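Local coordinates for trichothecene 3-O-acetyltransferase (Gibberella zeae, PDB 3B2S), which probably transfers an acetyl group from acetyl-coenzyme A to the 3-hydroxyl of trichothecene mycotoxins, at residues Q211-D216 with L365-D370; A222-V227 with E406-L411; L309-Y314 with R344-G349. All blocks are in the same frame, centred on the assembly; numbering follows the deposited sequence.

Interaction 1. Residues Q211-D216 with L365-D370; sequences QIVKAD and LTADAD. With B2S ((3alpha,7alpha)-3,7,15-trihydroxy-12,13-epoxytrichothec-9-en-8-one), chain E.
Val213 and Ala367 bring the two backbones together, with their CA atoms 4.8 Å apart. Both segments are irregular here. The second bends through a type I beta turn from Thr366 to Ala369, closed by a weak bond from Ala369 N to Thr366 O. No direct hydrogen bond joins the segments. A water bridges them instead. It accepts from Lys214 N at 3.0 Å and probably donates to Ala367 O at 2.9 Å.

The methyl of Ala367 points at the other segment and rests on the peptide link after Gln211. Its CB lies 3.4 Å from Gln211 C. The CG2 branch of Val213 touches the same CB at 3.7 Å. With CG1 anti to the backbone N (chi1 175°), CG2 sits beside that N and faces the methyl.

Leu365 works in two directions. Its CD2 meets Gln211 NE2 at 3.7 Å, where the two side chains cross obliquely. Its CD1 touches C14 of the bound trichothecene at 4.0 Å. The amide nitrogen of Gln211 is held by hydrogen bonds to Asn311 OD1 and Tyr314 OH.

Through Leu365 and Thr366 the second segment borders the bound trichothecene. Leu350 of helix 340-356 packs on both Gln211 and Leu365. Leu365 also lies on Gln310 and Met312 of strand 310-318, while Thr366 and Ala369 pack on Met376 of strand 375-379.

Interaction 2. Residues A222-V227 with E406-L411; sequences AVLTPV and EPVESL. With B2S ((3alpha,7alpha)-3,7,15-trihydroxy-12,13-epoxytrichothec-9-en-8-one), chain E.
Glu409 reaches across to Thr225 with an extended side chain. Its CG is anti to the backbone N (chi1 -170°), which sends the chain along the Thr225 side of the contact. CB lies 3.5 Å from Thr225 OG1. Farther out, CD is 4.0 Å from the same hydroxyl. At the tip, OE1 accepts a hydrogen bond from Thr225 OG1 at 3.1 Å. The hydroxyl comes from above the carboxylate plane, 36° out of it, and the two side chains cross at about a right angle. OE1 also touches Val227 CG2 at 3.8 Å. The other oxygen, OE2, forms a salt bridge with Arg430 of strand 423-430.

Leu224 makes the apolar part. Its CD2 branch lies 3.8 Å from Val408 CG2 and also touches Pro407 O. The CG1 branch of Val408 turns to Val223 O, at 3.7 Å.

Two waters link the backbones. One donates to both Val223 O and Glu409 O. The other accepts from Thr225 N and Glu409 N and donates to Pro407 O. A type II beta turn from Val408 to Leu411 then leads into strand 411-414.

One end of each segment meets the trichothecene. Ala222 CA is 3.3 Å from its O5, and Leu411 CD1 is 3.6 Å from its C13.

The chemistry is therefore mixed: one direct hydrogen bond, two water bridges and a small apolar patch. Glu409 is buried, and the salt bridge to Arg430 probably favours its charged form. Thr225 adds a neutral donor to OE1.

Interaction 3. Residues L309-Y314 with R344-G349; sequences LQNMTY and RQRTRG. With B2S ((3alpha,7alpha)-3,7,15-trihydroxy-12,13-epoxytrichothec-9-en-8-one), chain E.
Arg346 grips the backbone of Met312 end-on. NH1 and NH2 both donate to Met312 O, each at 2.9 Å. The oxygen lies in the guanidinium plane, and both bonds are bent. The turn of the Arg346 chain at chi3 (58°) goes with this approach. The edge of the Tyr314 ring meets the same group: NH2 is 3.5 Å from Tyr314 CE1, with the two planes nearly perpendicular. Asn311 ND2 sits over one face of the guanidinium, without close contact.

Asn311 makes the second link. Its ND2 donates to Thr347 OG1 at 3.1 Å, almost straight (171°) and in the amide plane. Its OD1 accepts from Met312 N at 2.7 Å, which helps fix the amide's rotation. Leu309 CD1 touches Thr347 CG2 at 4.2 Å.

A second shell sets these groups. Thr347 OG1 is also bonded to Met343 O, one helical turn back. Tyr314 OH is held by Leu365 O. Across the strand, Met312 CE lies 3.6 Å from O2 of the trichothecene.

Helix 340-356 thus packs on strand 310-318, an outermost strand of the seven-stranded sheet. The axes of 310-314 and 344-349 approach to 9.2 Å, with their N-to-C directions 118° apart. Strand 286-294 flanks strand 310-318.

How the interactions relate
From the N terminus, 211-216 comes first and its partner 365-370 closes interaction 1. Segment 222-227 follows, but its partner 406-411 lies beyond 370, so interactions 1 and 2 cross along the chain. Interaction 3, between 309-314 and 344-349, closes a short loop nested inside both. Interactions 1 and 3 touch directly, their centres about 16 Å apart. Interaction 2 stands off, with nearest atoms about 5 Å from interaction 1 and about 7 Å from interaction 3. Together they tie the long loop before strand 229-236 to the loops leading into strands 375-379 and 411-414, and helix 340-356 to strand 310-318. All three reach the bound trichothecene, which is also hydrogen-bonded to His156 and Tyr413.

Interaction 1. Residues Q211-D216 with L365-D370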
loop_
_atom_site.group_PDB
_atom_site.type_symbol
_atom_site.label_atom_id
_atom_site.label_comp_id
_atom_site.label_asym_id
_atom_site.label_seq_id
_atom_site.Cartn_x
_atom_site.Cartn_y
_atom_site.Cartn_z
ATOM N N GLN A 211 0.179 10.495 -15.872
ATOM C CA GLN A 211 1.389 9.903 -15.253
ATOM C C GLN A 211 2.681 10.701 -15.510
ATOM O O GLN A 211 3.765 10.332 -15.030
ATOM C CB GLN A 211 1.545 8.448 -15.694
ATOM C CG GLN A 211 0.320 7.636 -15.272
ATOM C CD GLN A 211 0.432 6.177 -15.539
ATOM O OE1 GLN A 211 0.879 5.771 -16.609
ATOM N NE2 GLN A 211 -0.035 5.347 -14.565
ATOM N N ILE A 212 2.551 11.801 -16.253
ATOM C CA ILE A 212 3.695 12.694 -16.480
ATOM C C ILE A 212 3.332 14.102 -16.001
ATOM O O ILE A 212 2.310 14.665 -16.423
ATOM C CB ILE A 212 4.132 12.710 -17.950
ATOM C CG1 ILE A 212 4.454 11.289 -18.412
ATOM C CG2 ILE A 212 5.392 13.596 -18.134
ATOM C CD1 ILE A 212 4.308 11.127 -19.884
ATOM N N VAL A 213 4.166 14.649 -15.116
ATOM C CA VAL A 213 3.932 15.954 -14.526
ATOM C C VAL A 213 4.173 16.973 -15.635
ATOM O O VAL A 213 5.071 16.796 -16.478
ATOM C CB VAL A 213 4.841 16.189 -13.288
ATOM C CG1 VAL A 213 4.681 17.585 -12.740
ATOM C CG2 VAL A 213 4.506 15.183 -12.197
ATOM N N LYS A 214 3.309 17.985 -15.684
ATOM C CA LYS A 214 3.463 19.091 -16.633
ATOM C C LYS A 214 3.467 20.386 -15.827
ATOM O O LYS A 214 2.864 20.451 -14.761
ATOM C CB LYS A 214 2.330 19.083 -17.666
ATOM C CG LYS A 214 2.448 17.998 -18.740
ATOM C CD LYS A 214 1.334 18.096 -19.778
ATOM C CE LYS A 214 0.008 17.517 -19.266
ATOM N NZ LYS A 214 -1.108 17.757 -20.252
ATOM N N ALA A 215 4.159 21.410 -16.327
ATOM C CA ALA A 215 4.337 22.655 -15.572
ATOM C C ALA A 215 3.008 23.339 -15.207
ATOM O O ALA A 215 2.919 23.996 -14.183
ATOM C CB ALA A 215 5.269 23.618 -16.327
ATOM N N ASP A 216 1.971 23.152 -16.016
ATOM C CA ASP A 216 0.687 23.833 -15.760
ATOM C C ASP A 216 -0.377 22.977 -15.058
ATOM O O ASP A 216 -1.554 23.381 -14.986
ATOM C CB ASP A 216 0.116 24.466 -17.035
ATOM C CG ASP A 216 -0.036 23.481 -18.173
ATOM O OD1 ASP A 216 0.319 22.286 -18.016
ATOM O OD2 ASP A 216 -0.510 23.912 -19.255
ATOM N N LEU A 365 2.796 8.139 -10.602
ATOM C CA LEU A 365 1.464 7.526 -10.561
ATOM C C LEU A 365 0.327 8.485 -10.114
ATOM O O LEU A 365 -0.860 8.159 -10.261
ATOM C CB LEU A 365 1.498 6.306 -9.642
ATOM C CG LEU A 365 2.356 5.120 -10.115
ATOM C CD1 LEU A 365 2.216 3.977 -9.118
ATOM C CD2 LEU A 365 1.964 4.639 -11.518
ATOM N N THR A 366 0.688 9.644 -9.556
ATOM C CA THR A 366 -0.290 10.656 -9.173
ATOM C C THR A 366 0.153 12.031 -9.734
ATOM O O THR A 366 0.005 13.069 -9.082
ATOM C CB THR A 366 -0.504 10.723 -7.644
ATOM O OG1 THR A 366 0.758 10.935 -7.014
ATOM C CG2 THR A 366 -1.088 9.395 -7.095
ATOM N N ALA A 367 0.657 12.005 -10.965
ATOM C CA ALA A 367 1.201 13.192 -11.635
ATOM C C ALA A 367 0.240 14.365 -11.716
ATOM O O ALA A 367 0.679 15.523 -11.620
ATOM C CB ALA A 367 1.698 12.847 -13.039
ATOM N N ASP A 368 -1.055 14.096 -11.912
ATOM C CA ASP A 368 -1.997 15.200 -11.993
ATOM C C ASP A 368 -3.116 15.178 -10.957
ATOM O O ASP A 368 -4.135 15.826 -11.160
ATOM C CB ASP A 368 -2.553 15.379 -13.410
ATOM C CG ASP A 368 -3.457 14.234 -13.850
ATOM O OD1 ASP A 368 -3.775 13.356 -13.015
ATOM O OD2 ASP A 368 -3.840 14.217 -15.044
ATOM N N ALA A 369 -2.906 14.467 -9.849
ATOM C CA ALA A 369 -3.916 14.384 -8.786
ATOM C C ALA A 369 -3.766 15.571 -7.854
ATOM O O ALA A 369 -2.841 15.615 -7.037
ATOM C CB ALA A 369 -3.789 13.079 -7.998
ATOM N N ASP A 370 -4.664 16.539 -7.992
ATOM C CA ASP A 370 -4.715 17.690 -7.104
ATOM C C ASP A 370 -5.204 17.192 -5.733
ATOM O O ASP A 370 -6.324 16.698 -5.616
ATOM C CB ASP A 370 -5.651 18.747 -7.716
ATOM C CG ASP A 370 -5.735 20.036 -6.906
ATOM O OD1 ASP A 370 -5.591 20.015 -5.660
ATOM O OD2 ASP A 370 -5.994 21.088 -7.542
HETATM C C13 B2S E . -1.540 5.551 -3.777
HETATM O O2 B2S E . -1.375 4.362 -4.661
HETATM C C12 B2S E . -0.290 4.685 -3.739
HETATM C C5 B2S E . 1.075 5.054 -4.345
HETATM C C14 B2S E . 0.973 5.712 -5.746
HETATM C C4 B2S E . 1.671 3.611 -4.438
HETATM C C3 B2S E . 0.812 2.716 -3.491
HETATM O O3 B2S E . 1.622 1.950 -2.569
HETATM C C2 B2S E . -0.019 3.696 -2.660
HETATM O O1 B2S E . 0.823 4.213 -1.568
HETATM C C11 B2S E . 1.684 5.404 -1.865
HETATM C C10 B2S E . 2.569 5.771 -0.810
HETATM C C9 B2S E . 2.708 7.172 -0.764
HETATM C C16 B2S E . 3.568 7.838 0.324
HETATM C C8 B2S E . 2.066 7.949 -1.760
HETATM O O5 B2S E . 2.182 9.181 -1.768
HETATM C C7 B2S E . 1.196 7.257 -2.877
HETATM O O4 B2S E . 0.912 8.094 -4.008
HETATM C C6 B2S E . 1.866 5.924 -3.316
HETATM C C15 B2S E . 3.339 6.161 -3.750
HETATM O O6 B2S E . 3.583 7.582 -3.680
HETATM O O HOH W 1 1.178 17.658 -13.590
#

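Interaction 2. Residues A222-V227 with E406-L411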
loop_
_atom_site.group_PDB
_atom_site.type_symbol
_atom_site.label_atom_id
_atom_site.label_comp_id
_atom_site.label_asym_id
_atom_site.label_seq_id
_atom_site.Cartn_x
_atom_site.Cartn_y
_atom_site.Cartn_z
ATOM N N ALA A 222 3.550 12.036 -3.107
ATOM C CA ALA A 222 3.417 12.267 -1.655
ATOM C C ALA A 222 3.454 13.753 -1.288
ATOM O O ALA A 222 4.322 14.219 -0.517
ATOM C CB ALA A 222 4.477 11.471 -0.878
ATOM N N VAL A 223 2.521 14.496 -1.879
ATOM C CA VAL A 223 2.431 15.942 -1.666
ATOM C C VAL A 223 1.937 16.209 -0.240
ATOM O O VAL A 223 0.824 15.809 0.137
ATOM C CB VAL A 223 1.512 16.631 -2.724
ATOM C CG1 VAL A 223 1.485 18.175 -2.532
ATOM C CG2 VAL A 223 1.937 16.239 -4.164
ATOM N N LEU A 224 2.784 16.867 0.551
ATOM C CA LEU A 224 2.389 17.352 1.870
ATOM C C LEU A 224 1.829 18.765 1.706
ATOM O O LEU A 224 2.573 19.711 1.439
ATOM C CB LEU A 224 3.569 17.314 2.853
ATOM C CG LEU A 224 4.246 15.944 3.065
ATOM C CD1 LEU A 224 5.401 16.063 4.044
ATOM C CD2 LEU A 224 3.270 14.862 3.521
ATOM N N THR A 225 0.507 18.888 1.830
ATOM C CA THR A 225 -0.183 20.155 1.572
ATOM C C THR A 225 0.015 21.064 2.783
ATOM O O THR A 225 0.117 20.572 3.914
ATOM C CB THR A 225 -1.716 19.977 1.249
ATOM O OG1 THR A 225 -2.358 19.189 2.263
ATOM C CG2 THR A 225 -1.930 19.335 -0.105
ATOM N N PRO A 226 0.084 22.398 2.560
ATOM C CA PRO A 226 0.306 23.296 3.695
ATOM C C PRO A 226 -1.004 23.578 4.443
ATOM O O PRO A 226 -1.295 24.724 4.819
ATOM C CB PRO A 226 0.889 24.565 3.044
ATOM C CG PRO A 226 0.873 24.317 1.530
ATOM C CD PRO A 226 -0.019 23.139 1.291
ATOM N N VAL A 227 -1.789 22.530 4.653
ATOM C CA VAL A 227 -3.026 22.633 5.416
ATOM C C VAL A 227 -3.017 21.571 6.498
ATOM O O VAL A 227 -2.393 20.520 6.337
ATOM C CB VAL A 227 -4.306 22.503 4.523
ATOM C CG1 VAL A 227 -4.466 23.733 3.622
ATOM C CG2 VAL A 227 -4.288 21.207 3.686
ATOM N N GLU A 406 3.128 10.920 8.480
ATOM C CA GLU A 406 2.653 12.274 8.159
ATOM C C GLU A 406 1.372 12.200 7.312
ATOM O O GLU A 406 1.288 11.352 6.432
ATOM C CB GLU A 406 3.722 13.054 7.394
ATOM C CG GLU A 406 4.974 13.394 8.223
ATOM C CD GLU A 406 5.980 12.240 8.343
ATOM O OE1 GLU A 406 5.809 11.207 7.645
ATOM O OE2 GLU A 406 6.947 12.375 9.145
ATOM N N PRO A 407 0.379 13.094 7.568
ATOM C CA PRO A 407 -0.803 13.101 6.703
ATOM C C PRO A 407 -0.374 13.463 5.282
ATOM O O PRO A 407 0.460 14.369 5.092
ATOM C CB PRO A 407 -1.690 14.204 7.330
ATOM C CG PRO A 407 -1.252 14.278 8.769
ATOM C CD PRO A 407 0.265 14.094 8.645
ATOM N N VAL A 408 -0.859 12.713 4.303
ATOM C CA VAL A 408 -0.689 13.037 2.889
ATOM C C VAL A 408 -2.111 13.258 2.357
ATOM O O VAL A 408 -2.870 12.311 2.196
ATOM C CB VAL A 408 0.029 11.900 2.120
ATOM C CG1 VAL A 408 0.177 12.235 0.630
ATOM C CG2 VAL A 408 1.397 11.632 2.741
ATOM N N GLU A 409 -2.497 14.517 2.131
ATOM C CA GLU A 409 -3.909 14.803 1.879
ATOM C C GLU A 409 -4.438 13.970 0.715
ATOM O O GLU A 409 -3.854 13.974 -0.362
ATOM C CB GLU A 409 -4.155 16.290 1.583
ATOM C CG GLU A 409 -5.685 16.582 1.563
ATOM C CD GLU A 409 -6.035 18.037 1.238
ATOM O OE1 GLU A 409 -5.115 18.806 0.871
ATOM O OE2 GLU A 409 -7.241 18.375 1.320
ATOM N N SER A 410 -5.557 13.281 0.960
ATOM C CA SER A 410 -6.328 12.475 -0.048
ATOM C C SER A 410 -5.764 11.075 -0.317
ATOM O O SER A 410 -6.328 10.319 -1.094
ATOM C CB SER A 410 -6.618 13.232 -1.354
ATOM O OG SER A 410 -7.388 14.383 -1.048
ATOM N N LEU A 411 -4.668 10.740 0.348
ATOM C CA LEU A 411 -4.145 9.380 0.286
ATOM C C LEU A 411 -4.962 8.484 1.207
ATOM O O LEU A 411 -5.323 8.871 2.325
ATOM C CB LEU A 411 -2.660 9.374 0.682
ATOM C CG LEU A 411 -1.885 8.049 0.635
ATOM C CD1 LEU A 411 -1.826 7.499 -0.807
ATOM C CD2 LEU A 411 -0.479 8.278 1.182
HETATM C C13 B2S E . -1.540 5.551 -3.777
HETATM O O2 B2S E . -1.375 4.362 -4.661
HETATM C C12 B2S E . -0.290 4.685 -3.739
HETATM C C5 B2S E . 1.075 5.054 -4.345
HETATM C C14 B2S E . 0.973 5.712 -5.746
HETATM C C4 B2S E . 1.671 3.611 -4.438
HETATM C C3 B2S E . 0.812 2.716 -3.491
HETATM O O3 B2S E . 1.622 1.950 -2.569
HETATM C C2 B2S E . -0.019 3.696 -2.660
HETATM O O1 B2S E . 0.823 4.213 -1.568
HETATM C C11 B2S E . 1.684 5.404 -1.865
HETATM C C10 B2S E . 2.569 5.771 -0.810
HETATM C C9 B2S E . 2.708 7.172 -0.764
HETATM C C16 B2S E . 3.568 7.838 0.324
HETATM C C8 B2S E . 2.066 7.949 -1.760
HETATM O O5 B2S E . 2.182 9.181 -1.768
HETATM C C7 B2S E . 1.196 7.257 -2.877
HETATM O O4 B2S E . 0.912 8.094 -4.008
HETATM C C6 B2S E . 1.866 5.924 -3.316
HETATM C C15 B2S E . 3.339 6.161 -3.750
HETATM O O6 B2S E . 3.583 7.582 -3.680
HETATM O O HOH W 2 -1.327 14.756 -1.235
HETATM O O HOH W 3 -0.978 16.570 3.345
#

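Interaction 3. Residues L309-Y314 with R344-G349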
loop_
_atom_site.group_PDB
_atom_site.type_symbol
_atom_site.label_atom_id
_atom_site.label_comp_id
_atom_site.label_asym_id
_atom_site.label_seq_id
_atom_site.Cartn_x
_atom_site.Cartn_y
_atom_site.Cartn_z
ATOM N N LEU A 309 4.898 -4.470 -9.591
ATOM C CA LEU A 309 4.166 -4.645 -10.825
ATOM C C LEU A 309 2.758 -4.151 -10.541
ATOM O O LEU A 309 1.834 -4.934 -10.320
ATOM C CB LEU A 309 4.183 -6.126 -11.283
ATOM C CG LEU A 309 3.515 -6.469 -12.635
ATOM C CD1 LEU A 309 3.743 -5.351 -13.700
ATOM C CD2 LEU A 309 4.026 -7.830 -13.153
ATOM N N GLN A 310 2.628 -2.826 -10.521
ATOM C CA GLN A 310 1.413 -2.164 -10.069
ATOM C C GLN A 310 1.221 -0.970 -11.003
ATOM O O GLN A 310 2.192 -0.409 -11.502
ATOM C CB GLN A 310 1.629 -1.647 -8.643
ATOM C CG GLN A 310 0.384 -1.173 -7.929
ATOM C CD GLN A 310 0.657 0.032 -7.054
ATOM O OE1 GLN A 310 1.397 -0.050 -6.065
ATOM N NE2 GLN A 310 0.077 1.176 -7.431
ATOM N N ASN A 311 -0.032 -0.589 -11.225
ATOM C CA ASN A 311 -0.350 0.613 -11.965
ATOM C C ASN A 311 -1.533 1.246 -11.247
ATOM O O ASN A 311 -1.853 0.862 -10.109
ATOM C CB ASN A 311 -0.647 0.270 -13.431
ATOM C CG ASN A 311 -0.478 1.461 -14.372
ATOM O OD1 ASN A 311 -0.500 2.609 -13.945
ATOM N ND2 ASN A 311 -0.341 1.178 -15.668
ATOM N N MET A 312 -2.124 2.260 -11.863
ATOM C CA MET A 312 -3.327 2.906 -11.348
ATOM C C MET A 312 -4.385 2.906 -12.448
ATOM O O MET A 312 -4.053 2.767 -13.635
ATOM C CB MET A 312 -3.056 4.366 -10.998
ATOM C CG MET A 312 -1.825 4.620 -10.157
ATOM S SD MET A 312 -1.936 4.021 -8.480
ATOM C CE MET A 312 -2.980 5.286 -7.732
ATOM N N THR A 313 -5.649 3.075 -12.058
ATOM C CA THR A 313 -6.671 3.472 -13.036
ATOM C C THR A 313 -7.113 4.857 -12.606
ATOM O O THR A 313 -7.108 5.154 -11.409
ATOM C CB THR A 313 -7.897 2.506 -13.090
ATOM O OG1 THR A 313 -8.509 2.406 -11.804
ATOM C CG2 THR A 313 -7.485 1.124 -13.581
ATOM N N TYR A 314 -7.451 5.702 -13.585
ATOM C CA TYR A 314 -7.804 7.123 -13.346
ATOM C C TYR A 314 -9.237 7.338 -13.813
ATOM O O TYR A 314 -9.636 6.791 -14.848
ATOM C CB TYR A 314 -6.867 8.066 -14.126
ATOM C CG TYR A 314 -5.419 7.829 -13.739
ATOM C CD1 TYR A 314 -4.604 6.995 -14.507
ATOM C CD2 TYR A 314 -4.900 8.367 -12.560
ATOM C CE1 TYR A 314 -3.266 6.732 -14.119
ATOM C CE2 TYR A 314 -3.564 8.120 -12.160
ATOM C CZ TYR A 314 -2.774 7.282 -12.936
ATOM O OH TYR A 314 -1.470 7.016 -12.541
ATOM N N ARG A 344 -2.927 -4.173 -19.379
ATOM C CA ARG A 344 -1.679 -4.658 -19.928
ATOM C C ARG A 344 -1.060 -3.623 -20.854
ATOM O O ARG A 344 0.135 -3.317 -20.749
ATOM C CB ARG A 344 -1.889 -5.987 -20.667
ATOM C CG ARG A 344 -0.616 -6.555 -21.214
ATOM C CD ARG A 344 -0.776 -7.936 -21.826
ATOM N NE ARG A 344 0.531 -8.373 -22.335
ATOM C CZ ARG A 344 0.861 -8.414 -23.625
ATOM N NH1 ARG A 344 -0.032 -8.079 -24.555
ATOM N NH2 ARG A 344 2.083 -8.809 -23.991
ATOM N N GLN A 345 -1.871 -3.089 -21.762
ATOM C CA GLN A 345 -1.375 -2.111 -22.730
ATOM C C GLN A 345 -0.871 -0.843 -22.039
ATOM O O GLN A 345 0.223 -0.350 -22.356
ATOM C CB GLN A 345 -2.460 -1.782 -23.770
ATOM C CG GLN A 345 -2.093 -0.648 -24.768
ATOM C CD GLN A 345 -1.027 -1.022 -25.788
ATOM O OE1 GLN A 345 -0.391 -0.143 -26.371
ATOM N NE2 GLN A 345 -0.816 -2.317 -26.003
ATOM N N ARG A 346 -1.678 -0.311 -21.126
ATOM C CA ARG A 346 -1.294 0.861 -20.321
ATOM C C ARG A 346 0.008 0.613 -19.551
ATOM O O ARG A 346 0.934 1.429 -19.585
ATOM C CB ARG A 346 -2.432 1.256 -19.377
ATOM C CG ARG A 346 -3.677 1.822 -20.147
ATOM C CD ARG A 346 -4.806 2.242 -19.206
ATOM N NE ARG A 346 -4.304 3.242 -18.265
ATOM C CZ ARG A 346 -4.201 3.065 -16.953
ATOM N NH1 ARG A 346 -4.618 1.930 -16.365
ATOM N NH2 ARG A 346 -3.683 4.036 -16.231
ATOM N N THR A 347 0.088 -0.531 -18.877
ATOM C CA THR A 347 1.284 -0.883 -18.101
ATOM C C THR A 347 2.541 -1.035 -18.971
ATOM O O THR A 347 3.637 -0.582 -18.581
ATOM C CB THR A 347 1.020 -2.136 -17.219
ATOM O OG1 THR A 347 -0.098 -1.869 -16.365
ATOM C CG2 THR A 347 2.262 -2.484 -16.318
ATOM N N ARG A 348 2.401 -1.646 -20.148
ATOM C CA ARG A 348 3.507 -1.705 -21.086
ATOM C C ARG A 348 3.934 -0.314 -21.539
ATOM O O ARG A 348 5.136 -0.046 -21.674
ATOM C CB ARG A 348 3.187 -2.596 -22.290
ATOM C CG ARG A 348 2.893 -4.062 -21.881
ATOM C CD ARG A 348 2.516 -4.920 -23.107
ATOM N NE ARG A 348 3.607 -4.950 -24.085
ATOM C CZ ARG A 348 3.455 -5.253 -25.372
ATOM N NH1 ARG A 348 2.244 -5.529 -25.851
ATOM N NH2 ARG A 348 4.510 -5.263 -26.177
ATOM N N GLY A 349 2.954 0.560 -21.776
ATOM C CA GLY A 349 3.240 1.924 -22.197
ATOM C C GLY A 349 4.017 2.671 -21.124
ATOM O O GLY A 349 4.988 3.352 -21.437
HETATM C C13 B2S E . -1.540 5.551 -3.777
HETATM O O2 B2S E . -1.375 4.362 -4.661
HETATM C C12 B2S E . -0.290 4.685 -3.739
HETATM C C5 B2S E . 1.075 5.054 -4.345
HETATM C C14 B2S E . 0.973 5.712 -5.746
HETATM C C4 B2S E . 1.671 3.611 -4.438
HETATM C C3 B2S E . 0.812 2.716 -3.491
HETATM O O3 B2S E . 1.622 1.950 -2.569
HETATM C C2 B2S E . -0.019 3.696 -2.660
HETATM O O1 B2S E . 0.823 4.213 -1.568
HETATM C C11 B2S E . 1.684 5.404 -1.865
HETATM C C10 B2S E . 2.569 5.771 -0.810
HETATM C C9 B2S E . 2.708 7.172 -0.764
HETATM C C16 B2S E . 3.568 7.838 0.324
HETATM C C8 B2S E . 2.066 7.949 -1.760
HETATM O O5 B2S E . 2.182 9.181 -1.768
HETATM C C7 B2S E . 1.196 7.257 -2.877
HETATM O O4 B2S E . 0.912 8.094 -4.008
HETATM C C6 B2S E . 1.866 5.924 -3.316
HETATM C C15 B2S E . 3.339 6.161 -3.750
HETATM O O6 B2S E . 3.583 7.582 -3.680
#